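Long-range contacts in alpha-fucosidase GH29 (Fusarium graminearum, PDB 4PSR), which probably hydrolyses alpha-linked L-fucose from the carbohydrate of glycoproteins, as a TIM-barrel glycoside hydrolase of family GH29: residues A27-Y32 / G337-N342; V284-R289 / Q301-I306; D525-T530 / G555-G560; T548-F553 / G578-S583. All coordinates share one frame; numbering follows the deposited sequence. Where two conformers were deposited one is given.

Interaction 1: A27-Y32 / G337-N342; sequences AKFGVY and GNMLLN
K28, G30 and Y32 exchange backbone hydrogen bonds with M339 and L341, a worked example of how two distant pieces of chain are held in parallel register. M339 N gives to K28 O at 2.9 Å and G30 N to M339 O at 3.1 Å; L341 N then gives to G30 O, and L341 O receives Y32 N. CA-H...O contacts fill in between, with V31 CA 3.2 Å from L341 O. The strand axes come within 4.4 Å and cross at 26°. These are the first and last strands of an eight-stranded parallel sheet, and their pairing closes the TIM barrel.

Apolar contacts differ on the two faces. On the side of Y32 and L340, a CH-pi contact dominates: L340 CD2 sits over the Y32 ring, 3.7 Å from its centroid and almost on the normal. The tyrosine is turned to meet it because CG lies between backbone N and carbonyl carbon (chi1 74°). L340 CD1 rests against the bare backbone of glycine, 3.5 Å from G30 C. On the side of F29 and L341, F29 CE1 reaches L341 CB at 3.7 Å and M339 CE more distantly, and helix 322-334 packs against these side chains.

Polar groups gather at the ends. The amide of N338 lies beside K28, its OD1 bonded to Y299 and its ND2 to Y24 O. K28 NZ, which also reaches R25 O and T376 O, is joined to G337 O through a water. N342 OD1 stands toward the rim of the other Y32 face and pairs with H34; Y32 itself touches the bound L-fucose.

Interaction 2: V284-R289 / Q301-I306; sequences VDDWER and QTDDAI
D286 and Q301 face each other where two neighbouring strands of the TIM barrel run parallel, and the contact illustrates how such a pair can be closely bonded at one end and looser, with waters bridging, at the other. At the close end Q301 N donates to D285 O at 3.0 Å and W287 N to Q301 O at 2.8 Å. Side chains reinforce this: Q301 NE2 gives a hydrogen bond of 3.2 Å to D286 OD2, arriving from above the carboxylate plane (67° out of it), while Q301 OE1 is taken by Y24 OH. D286 OD1 comes within 2.5 Å of D303 OD2. W224 NE1 bonds to D303 OD1 and helps to fix that carboxylate.

Beyond W287 the backbones part, and side chains and waters take over. T302 OG1 donates to W287 O at 2.8 Å, and a water bridges W287 O and D303 OD2. E288 turns away from strand 300-305 and is exposed. R289 reaches across to the other strand with a fully extended chain, its CG anti to the backbone N (chi1 -164°), so that NE forms a salt bridge of 2.9 Å with D304 OD1. The guanidinium and carboxylate planes stand nearly perpendicular, 86° apart. D304 OD1 also accepts from A305 N. A305 CB lies 3.6 Å above one face of the guanidinium, and a second water links R289 NH2, D304 OD1 and A305 O.

Strand 284-287 is flanked by strand 268-272 and strand 300-305 by strand 337-343, while W224 of strand 222-225 lies against D286 and Q301 across the barrel interior.

Interaction 3: D525-T530 / G555-G560; sequences DTVFLT and GFRFTG. With NAG (2-acetamido-2-deoxy-beta-D-glucopyranose), chain C; NAG (2-acetamido-2-deoxy-beta-D-glucopyranose), chain B.
D525 and R557 lie side by side and point the same way, their carboxylate and guanidinium planes 43° apart, a compact example of one acid serving two structural tasks. R557 grips it side-on, with two of its nitrogens, NE and NH2, on one oxygen: NE meets the anti lone pair of D525 OD2 at 2.8 Å, and NH2 reaches D525 OD2 at 3.1 Å from above the carboxylate plane. The other oxygen, OD1, accepts F528 N at 2.9 Å, which makes D525 the N-cap of helix 526-532. With CG flanked by both the backbone N and the carbonyl carbon (chi1 67°), the carboxylate is brought back over the first helical turn. The cap residue is thus held between its own helix and the loop that follows strand 548-553.

The guanidinium has neighbours on both faces. An N-acetylglucosamine of the attached glycan, chain B, lies over the centre of one, and F556 CE2 lies over the opposite face, displaced toward the rim of the guanidinium. In the guanidinium plane, R557 NH1 gives a hydrogen bond of 3.0 Å to O7 of the next sugar, chain C, so salt bridge and glycan fix the group's rotation together.

F556 runs across T526 at about a right angle, T526 CB lying 3.3 Å from F556 CD1, while F556 CZ touches V527 CG2 at 3.7 Å. The backbones join as well, T526 N donating to F556 O, and T526 OG1 bonds to G578 O. F558, two residues on, meets the cap residue too: its CZ is 3.7 Å from D525 N, and the edge of its ring meets O6 of the chain C sugar, 3.5 Å from CE2.

Interaction 4: T548-F553 / G578-S583; sequences TKATLF and GSIVVS
T551 and V581 sit at the middle of an antiparallel pair whose axes approach to 4.7 Å at 163°, with hydrogen-bonded couples K549-S583, T551-V581 and F553-S579 alternating with the non-hydrogen-bonded couples A550-V582 and L552-I580. The central couple is bonded in both directions, T551 N to V581 O at 2.8 Å and V581 N to T551 O. At one end the regular pattern gives way to a classic beta bulge: F553 O accepts both G578 N, at 2.7 Å, and S579 N, at 3.2 Å, so two residues stand opposite one.

The face holding F553, T551 and V581 is that of the glycan, whose mannoses touch all three. F553 lies obliquely across V581, its CE1 3.7 Å from V581 CG2, and its CB packs 3.4 Å from S579 OG. That hydroxyl bonds to G555 O and F558 N and thus ties the bulge to the loop that follows strand 548-553. A water joins T551 OG1 to V581 O.

The other face is apolar. L552 and I580 run alongside each other in the same direction, with L552 CD2 3.8 Å from I580 CG1. Farther along, T548 CG2 meets V582 CG1 at 3.6 Å, while the T548 hydroxyl bonds to D546 O and G503 N.

Within its four-stranded antiparallel sheet the pair is central: strand 522-524 bonds to 579-584 on one side and strand 562-565 to 548-553 on the other, while A550 packs on strand 541-544 of a second sheet.

From the N terminus, the chain enters the barrel at 27-32, and interaction 1 closes a loop of some 300 residues by bringing in 337-342, the last barrel strand. Nested inside it, interaction 2 closes a short loop between two successive strands. The two meet at strands 300-305 and 337-343, neighbours in the sheet, where L340 N probably bonds to T302 O. Interactions 3 and 4 follow in series in the C-terminal part, about 25 to 33 Å away between centres. There the segments alternate, 525-530, 548-553, 555-560 and 578-583, so these loops cross, binding a capped helix and a glycan-contacting loop to one antiparallel sheet.

Interaction 1: A27-Y32 / G337-N342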
# COMPACT_ATOMS: atom_id res chain seq x y z
N ALA A 27 -1.95 -11.21 2.58
CA ALA A 27 -0.51 -10.97 2.49
C ALA A 27 0.02 -9.89 3.42
O ALA A 27 1.08 -10.09 4.02
CB ALA A 27 -0.12 -10.66 1.06
N LYS A 28 -0.69 -8.76 3.47
CA LYS A 28 -0.44 -7.62 4.36
C LYS A 28 0.79 -6.76 4.08
O LYS A 28 0.68 -5.53 4.12
CB LYS A 28 -0.41 -8.01 5.82
CG LYS A 28 -1.67 -8.79 6.30
CD LYS A 28 -2.98 -8.13 5.88
CE LYS A 28 -4.16 -8.81 6.52
NZ LYS A 28 -5.44 -8.25 6.03
N PHE A 29 1.93 -7.39 3.85
CA PHE A 29 3.22 -6.71 3.82
C PHE A 29 4.00 -7.16 2.60
O PHE A 29 4.16 -8.36 2.35
CB PHE A 29 4.02 -7.04 5.10
CG PHE A 29 5.38 -6.42 5.13
CD1 PHE A 29 5.58 -5.04 5.04
CD2 PHE A 29 6.51 -7.23 5.25
CE1 PHE A 29 6.88 -4.48 5.05
CE2 PHE A 29 7.80 -6.69 5.27
CZ PHE A 29 7.98 -5.31 5.18
N GLY A 30 4.43 -6.18 1.79
CA GLY A 30 5.31 -6.41 0.66
C GLY A 30 6.46 -5.42 0.62
O GLY A 30 6.47 -4.43 1.37
N VAL A 31 7.44 -5.69 -0.23
CA VAL A 31 8.60 -4.83 -0.39
C VAL A 31 8.92 -4.61 -1.86
O VAL A 31 8.95 -5.53 -2.66
CB VAL A 31 9.85 -5.42 0.34
CG1 VAL A 31 11.10 -4.61 0.02
CG2 VAL A 31 9.62 -5.47 1.84
N TYR A 32 9.21 -3.37 -2.22
CA TYR A 32 9.71 -3.04 -3.54
C TYR A 32 10.86 -2.05 -3.44
O TYR A 32 11.22 -1.63 -2.35
CB TYR A 32 8.62 -2.59 -4.54
CG TYR A 32 7.98 -1.19 -4.43
CD1 TYR A 32 7.55 -0.57 -5.59
CD2 TYR A 32 7.74 -0.57 -3.23
CE1 TYR A 32 6.93 0.65 -5.55
CE2 TYR A 32 7.12 0.67 -3.17
CZ TYR A 32 6.70 1.26 -4.33
OH TYR A 32 6.05 2.49 -4.24
N GLY A 337 -6.13 -2.43 4.85
CA GLY A 337 -5.17 -2.32 3.76
C GLY A 337 -3.94 -3.18 3.88
O GLY A 337 -3.69 -3.79 4.92
N ASN A 338 -3.15 -3.21 2.80
CA ASN A 338 -1.77 -3.69 2.81
C ASN A 338 -0.78 -2.52 2.81
O ASN A 338 -1.12 -1.43 2.35
CB ASN A 338 -1.44 -4.55 1.58
CG ASN A 338 -2.11 -5.90 1.58
OD1 ASN A 338 -2.63 -6.37 2.57
ND2 ASN A 338 -2.11 -6.53 0.41
N MET A 339 0.45 -2.78 3.25
CA MET A 339 1.54 -1.81 3.17
C MET A 339 2.64 -2.37 2.31
O MET A 339 3.18 -3.46 2.59
CB MET A 339 2.10 -1.48 4.56
CG MET A 339 3.05 -0.27 4.52
SD MET A 339 3.67 0.23 6.13
CE MET A 339 4.92 -0.97 6.23
N LEU A 340 3.01 -1.62 1.28
CA LEU A 340 4.13 -1.97 0.39
C LEU A 340 5.28 -1.04 0.73
O LEU A 340 5.22 0.19 0.50
CB LEU A 340 3.71 -1.80 -1.08
CG LEU A 340 4.81 -1.96 -2.13
CD1 LEU A 340 5.52 -3.31 -2.02
CD2 LEU A 340 4.24 -1.73 -3.55
N LEU A 341 6.34 -1.62 1.32
CA LEU A 341 7.50 -0.88 1.79
C LEU A 341 8.60 -0.78 0.77
O LEU A 341 9.09 -1.78 0.23
CB LEU A 341 8.04 -1.52 3.07
CG LEU A 341 9.28 -0.88 3.69
CD1 LEU A 341 9.01 0.53 4.19
CD2 LEU A 341 9.80 -1.77 4.82
N ASN A 342 9.04 0.46 0.52
CA ASN A 342 10.13 0.72 -0.41
C ASN A 342 11.49 0.74 0.26
O ASN A 342 11.63 1.36 1.34
CB ASN A 342 9.92 2.06 -1.15
CG ASN A 342 11.09 2.44 -1.99
OD1 ASN A 342 11.26 1.90 -3.07
ND2 ASN A 342 11.89 3.36 -1.51
O HOH W 1 -5.88 -5.42 6.30

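Interaction 2: V284-R289 / Q301-I306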
# COMPACT_ATOMS: atom_id res chain seq x y z
N VAL A 284 -7.08 -1.94 -7.36
CA VAL A 284 -6.94 -1.60 -5.95
C VAL A 284 -6.40 -0.19 -5.80
O VAL A 284 -5.38 0.16 -6.39
CB VAL A 284 -6.02 -2.63 -5.24
CG1 VAL A 284 -5.81 -2.25 -3.78
CG2 VAL A 284 -6.62 -4.01 -5.35
N ASP A 285 -7.09 0.63 -5.01
CA ASP A 285 -6.64 2.00 -4.73
C ASP A 285 -5.38 1.99 -3.88
O ASP A 285 -5.32 1.30 -2.85
CB ASP A 285 -7.71 2.79 -3.93
CG ASP A 285 -8.94 3.16 -4.73
OD1 ASP A 285 -9.21 2.58 -5.79
OD2 ASP A 285 -9.69 4.00 -4.18
N ASP A 286 -4.39 2.78 -4.29
CA ASP A 286 -3.11 2.89 -3.58
C ASP A 286 -3.03 4.30 -3.00
O ASP A 286 -2.88 5.30 -3.71
CB ASP A 286 -1.97 2.62 -4.56
CG ASP A 286 -0.63 2.64 -3.93
OD1 ASP A 286 0.33 3.13 -4.60
OD2 ASP A 286 -0.49 2.17 -2.79
N TRP A 287 -3.21 4.39 -1.69
CA TRP A 287 -3.24 5.67 -1.01
C TRP A 287 -1.89 6.29 -0.86
O TRP A 287 -0.87 5.59 -0.77
CB TRP A 287 -3.84 5.49 0.37
CG TRP A 287 -5.33 5.41 0.35
CD1 TRP A 287 -6.09 4.42 -0.19
CD2 TRP A 287 -6.25 6.37 0.87
NE1 TRP A 287 -7.42 4.70 -0.03
CE2 TRP A 287 -7.54 5.90 0.61
CE3 TRP A 287 -6.10 7.59 1.53
CZ2 TRP A 287 -8.69 6.60 1.00
CZ3 TRP A 287 -7.24 8.30 1.89
CH2 TRP A 287 -8.51 7.79 1.64
N GLU A 288 -1.89 7.62 -0.76
CA GLU A 288 -0.68 8.39 -0.50
C GLU A 288 -0.01 7.94 0.79
O GLU A 288 -0.66 7.42 1.68
CB GLU A 288 -1.03 9.89 -0.39
CG GLU A 288 -1.94 10.24 0.77
CD GLU A 288 -2.69 11.55 0.55
OE1 GLU A 288 -2.10 12.48 -0.04
OE2 GLU A 288 -3.86 11.63 0.97
N ARG A 289 1.29 8.19 0.90
CA ARG A 289 2.06 7.75 2.06
C ARG A 289 1.42 8.15 3.40
O ARG A 289 0.97 9.28 3.59
CB ARG A 289 3.48 8.29 1.95
CG ARG A 289 4.47 7.62 2.86
CD ARG A 289 5.82 8.21 2.58
NE ARG A 289 6.82 7.66 3.47
CZ ARG A 289 8.11 7.97 3.38
NH1 ARG A 289 8.50 8.82 2.43
NH2 ARG A 289 8.98 7.43 4.22
N GLN A 301 -4.46 -0.42 -0.59
CA GLN A 301 -3.08 -0.51 -0.11
C GLN A 301 -2.46 0.87 -0.08
O GLN A 301 -3.09 1.84 -0.53
CB GLN A 301 -2.21 -1.49 -0.92
CG GLN A 301 -1.83 -1.03 -2.34
CD GLN A 301 -0.53 -1.66 -2.79
OE1 GLN A 301 -0.46 -2.88 -3.00
NE2 GLN A 301 0.52 -0.84 -2.85
N THR A 302 -1.26 0.96 0.46
CA THR A 302 -0.50 2.19 0.49
C THR A 302 0.98 1.81 0.38
O THR A 302 1.38 0.67 0.66
CB THR A 302 -0.83 3.03 1.71
OG1 THR A 302 -0.17 4.30 1.65
CG2 THR A 302 -0.39 2.34 2.98
N ASP A 303 1.80 2.77 -0.01
CA ASP A 303 3.25 2.58 -0.07
C ASP A 303 3.96 3.40 1.01
O ASP A 303 3.53 4.51 1.34
CB ASP A 303 3.82 3.00 -1.43
CG ASP A 303 2.93 2.59 -2.56
OD1 ASP A 303 2.71 1.38 -2.73
OD2 ASP A 303 2.41 3.51 -3.25
N ASP A 304 5.04 2.87 1.57
CA ASP A 304 5.84 3.61 2.54
C ASP A 304 7.31 3.39 2.19
O ASP A 304 7.61 2.71 1.22
CB ASP A 304 5.54 3.16 3.96
CG ASP A 304 5.55 4.33 4.94
OD1 ASP A 304 6.52 5.14 4.92
OD2 ASP A 304 4.59 4.45 5.71
N ALA A 305 8.22 3.95 2.99
CA ALA A 305 9.64 3.86 2.67
C ALA A 305 10.47 3.94 3.93
O ALA A 305 10.06 4.61 4.88
CB ALA A 305 10.01 4.98 1.71
N ILE A 306 11.59 3.22 3.99
CA ILE A 306 12.49 3.33 5.12
C ILE A 306 13.09 4.76 5.12
O ILE A 306 13.45 5.24 6.14
CB ILE A 306 13.58 2.18 5.16
CG1 ILE A 306 12.90 0.81 5.15
CG2 ILE A 306 14.46 2.32 6.38
CD1 ILE A 306 13.89 -0.35 5.06
O HOH W 2 1.63 5.77 -1.93
O HOH W 3 8.12 6.20 6.48

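Interaction 3: D525-T530 / G555-G560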
# COMPACT_ATOMS: atom_id res chain seq x y z
N ASP A 525 -21.35 3.15 1.97
CA ASP A 525 -22.13 2.74 0.81
C ASP A 525 -22.38 1.24 0.79
O ASP A 525 -21.95 0.51 1.69
CB ASP A 525 -21.51 3.26 -0.50
CG ASP A 525 -20.17 2.65 -0.85
OD1 ASP A 525 -19.65 1.78 -0.12
OD2 ASP A 525 -19.59 3.06 -1.89
N THR A 526 -23.09 0.75 -0.22
CA THR A 526 -23.41 -0.67 -0.30
C THR A 526 -22.15 -1.52 -0.31
O THR A 526 -22.08 -2.57 0.32
CB THR A 526 -24.23 -0.98 -1.57
OG1 THR A 526 -25.58 -0.52 -1.41
CG2 THR A 526 -24.25 -2.46 -1.89
N VAL A 527 -21.12 -1.07 -1.02
CA VAL A 527 -19.87 -1.83 -1.07
C VAL A 527 -19.25 -1.92 0.33
O VAL A 527 -18.82 -2.99 0.75
CB VAL A 527 -18.88 -1.18 -2.03
CG1 VAL A 527 -17.49 -1.79 -1.92
CG2 VAL A 527 -19.38 -1.34 -3.49
N PHE A 528 -19.23 -0.80 1.06
CA PHE A 528 -18.67 -0.80 2.41
C PHE A 528 -19.40 -1.80 3.28
O PHE A 528 -18.78 -2.64 3.92
CB PHE A 528 -18.73 0.60 3.03
CG PHE A 528 -18.05 0.69 4.38
CD1 PHE A 528 -18.65 0.12 5.50
CD2 PHE A 528 -16.85 1.37 4.55
CE1 PHE A 528 -18.02 0.18 6.73
CE2 PHE A 528 -16.22 1.43 5.76
CZ PHE A 528 -16.82 0.85 6.86
N LEU A 529 -20.72 -1.71 3.32
CA LEU A 529 -21.49 -2.49 4.28
C LEU A 529 -21.39 -3.97 3.93
O LEU A 529 -21.21 -4.83 4.82
CB LEU A 529 -22.94 -1.97 4.32
CG LEU A 529 -23.10 -0.57 4.90
CD1 LEU A 529 -24.44 0.07 4.43
CD2 LEU A 529 -22.95 -0.57 6.42
N THR A 530 -21.44 -4.28 2.64
CA THR A 530 -21.31 -5.64 2.17
C THR A 530 -19.95 -6.21 2.59
O THR A 530 -19.87 -7.30 3.15
CB THR A 530 -21.47 -5.72 0.65
OG1 THR A 530 -22.79 -5.28 0.30
CG2 THR A 530 -21.27 -7.14 0.13
N GLY A 555 -30.66 4.15 -1.99
CA GLY A 555 -29.74 3.91 -3.07
C GLY A 555 -28.40 3.35 -2.60
O GLY A 555 -28.08 3.39 -1.41
N PHE A 556 -27.65 2.87 -3.58
CA PHE A 556 -26.33 2.23 -3.44
C PHE A 556 -25.31 3.20 -2.82
O PHE A 556 -24.45 2.79 -2.03
CB PHE A 556 -25.95 1.80 -4.88
CG PHE A 556 -24.60 1.13 -5.06
CD1 PHE A 556 -24.43 -0.23 -4.81
CD2 PHE A 556 -23.54 1.84 -5.61
CE1 PHE A 556 -23.18 -0.85 -5.03
CE2 PHE A 556 -22.30 1.22 -5.85
CZ PHE A 556 -22.13 -0.12 -5.56
N ARG A 557 -25.44 4.49 -3.14
CA ARG A 557 -24.43 5.47 -2.78
C ARG A 557 -25.05 6.85 -2.54
O ARG A 557 -24.83 7.80 -3.31
CB ARG A 557 -23.37 5.50 -3.88
CG ARG A 557 -22.01 6.03 -3.46
CD ARG A 557 -20.93 5.66 -4.47
NE ARG A 557 -20.34 4.33 -4.26
CZ ARG A 557 -19.92 3.52 -5.23
NH1 ARG A 557 -20.05 3.84 -6.52
NH2 ARG A 557 -19.39 2.34 -4.93
N PHE A 558 -25.88 6.94 -1.50
CA PHE A 558 -26.42 8.21 -0.99
C PHE A 558 -27.35 8.94 -1.95
O PHE A 558 -27.33 10.16 -2.03
CB PHE A 558 -25.26 9.10 -0.51
CG PHE A 558 -24.16 8.32 0.14
CD1 PHE A 558 -24.37 7.68 1.36
CD2 PHE A 558 -22.94 8.13 -0.51
CE1 PHE A 558 -23.38 6.91 1.96
CE2 PHE A 558 -21.95 7.35 0.07
CZ PHE A 558 -22.18 6.72 1.31
N THR A 559 -28.18 8.16 -2.63
CA THR A 559 -29.27 8.67 -3.49
C THR A 559 -30.59 8.01 -3.05
O THR A 559 -30.60 7.12 -2.20
CB THR A 559 -29.01 8.35 -4.98
OG1 THR A 559 -28.94 6.94 -5.17
CG2 THR A 559 -27.71 8.99 -5.46
N GLY A 560 -31.69 8.46 -3.63
CA GLY A 560 -32.99 7.86 -3.39
C GLY A 560 -33.66 8.42 -2.16
O GLY A 560 -33.29 9.49 -1.68
C1 NAG C . -18.56 8.08 -6.09
C2 NAG C . -19.90 8.33 -6.77
C3 NAG C . -20.39 9.73 -6.46
C4 NAG C . -20.41 9.97 -4.96
C5 NAG C . -19.04 9.64 -4.38
C6 NAG C . -18.98 9.79 -2.88
C7 NAG C . -20.36 7.06 -8.81
C8 NAG C . -20.19 7.00 -10.30
N2 NAG C . -19.82 8.12 -8.21
O3 NAG C . -21.68 9.91 -7.02
O4 NAG C . -20.69 11.34 -4.72
O5 NAG C . -18.70 8.28 -4.69
O6 NAG C . -19.97 8.98 -2.27
O7 NAG C . -20.94 6.18 -8.19
C1 NAG B . -15.16 4.04 -6.03
C2 NAG B . -15.25 4.96 -4.84
C3 NAG B . -16.62 5.63 -4.82
C4 NAG B . -16.90 6.31 -6.16
C5 NAG B . -16.66 5.33 -7.31
C6 NAG B . -16.78 5.97 -8.68
C7 NAG B . -14.08 4.66 -2.71
C8 NAG B . -13.92 3.79 -1.50
N2 NAG B . -14.99 4.25 -3.60
O3 NAG B . -16.64 6.58 -3.77
O4 NAG B . -18.27 6.70 -6.25
O5 NAG B . -15.33 4.79 -7.22
O6 NAG B . -15.76 6.94 -8.88
O7 NAG B . -13.41 5.67 -2.87

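Interaction 4: T548-F553 / G578-S583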
# COMPACT_ATOMS: atom_id res chain seq x y z
N THR A 548 -25.60 11.53 18.21
CA THR A 548 -25.42 11.11 16.82
C THR A 548 -26.77 11.00 16.12
O THR A 548 -27.81 10.81 16.76
CB THR A 548 -24.71 9.73 16.76
OG1 THR A 548 -23.66 9.66 17.72
CG2 THR A 548 -24.14 9.45 15.38
N LYS A 549 -26.77 11.16 14.80
CA LYS A 549 -27.91 10.78 13.98
C LYS A 549 -27.43 9.92 12.82
O LYS A 549 -26.24 9.97 12.43
CB LYS A 549 -28.68 12.00 13.47
CG LYS A 549 -27.89 12.92 12.55
CD LYS A 549 -28.79 14.03 12.04
CE LYS A 549 -28.00 15.07 11.27
NZ LYS A 549 -28.88 16.17 10.79
N ALA A 550 -28.31 9.09 12.28
CA ALA A 550 -28.01 8.29 11.10
C ALA A 550 -29.04 8.59 10.04
O ALA A 550 -30.24 8.63 10.34
CB ALA A 550 -27.99 6.80 11.42
N THR A 551 -28.59 8.78 8.80
CA THR A 551 -29.48 8.98 7.67
C THR A 551 -29.37 7.78 6.76
O THR A 551 -28.27 7.44 6.29
CB THR A 551 -29.12 10.29 6.95
OG1 THR A 551 -29.15 11.35 7.90
CG2 THR A 551 -30.07 10.59 5.84
N LEU A 552 -30.49 7.09 6.56
CA LEU A 552 -30.54 5.90 5.73
C LEU A 552 -30.98 6.30 4.35
O LEU A 552 -31.94 7.06 4.22
CB LEU A 552 -31.59 4.90 6.26
CG LEU A 552 -31.51 4.51 7.72
CD1 LEU A 552 -32.62 3.52 8.07
CD2 LEU A 552 -30.18 3.92 7.99
N PHE A 553 -30.30 5.79 3.33
CA PHE A 553 -30.67 6.03 1.94
C PHE A 553 -31.06 4.73 1.25
O PHE A 553 -30.44 3.70 1.48
CB PHE A 553 -29.48 6.61 1.17
CG PHE A 553 -29.16 8.03 1.52
CD1 PHE A 553 -28.34 8.33 2.59
CD2 PHE A 553 -29.67 9.07 0.76
CE1 PHE A 553 -28.04 9.63 2.90
CE2 PHE A 553 -29.37 10.38 1.08
CZ PHE A 553 -28.56 10.65 2.15
N GLY A 578 -29.77 1.05 1.32
CA GLY A 578 -28.63 0.80 0.45
C GLY A 578 -27.33 1.44 0.96
O GLY A 578 -26.24 0.98 0.63
N SER A 579 -27.46 2.50 1.73
CA SER A 579 -26.29 3.26 2.19
C SER A 579 -26.68 4.11 3.40
O SER A 579 -27.87 4.41 3.62
CB SER A 579 -25.70 4.12 1.05
OG SER A 579 -26.67 4.93 0.41
N ILE A 580 -25.68 4.50 4.19
CA ILE A 580 -25.92 5.19 5.46
C ILE A 580 -24.91 6.30 5.71
O ILE A 580 -23.72 6.11 5.45
CB ILE A 580 -25.85 4.20 6.66
CG1 ILE A 580 -26.85 3.04 6.48
CG2 ILE A 580 -26.07 4.94 7.99
CD1 ILE A 580 -26.66 1.89 7.47
N VAL A 581 -25.37 7.44 6.22
CA VAL A 581 -24.50 8.53 6.65
C VAL A 581 -24.69 8.72 8.14
O VAL A 581 -25.80 8.96 8.61
CB VAL A 581 -24.83 9.86 5.94
CG1 VAL A 581 -23.93 11.01 6.44
CG2 VAL A 581 -24.70 9.69 4.45
N VAL A 582 -23.60 8.61 8.90
CA VAL A 582 -23.65 8.73 10.34
C VAL A 582 -23.00 10.08 10.69
O VAL A 582 -21.87 10.34 10.28
CB VAL A 582 -22.94 7.56 10.98
CG1 VAL A 582 -23.06 7.62 12.49
CG2 VAL A 582 -23.54 6.24 10.45
N SER A 583 -23.73 10.92 11.42
CA SER A 583 -23.31 12.30 11.68
C SER A 583 -23.43 12.64 13.16
O SER A 583 -24.22 12.05 13.89
CB SER A 583 -24.17 13.27 10.86
OG SER A 583 -24.26 12.90 9.49
O HOH W 4 -26.67 11.67 9.14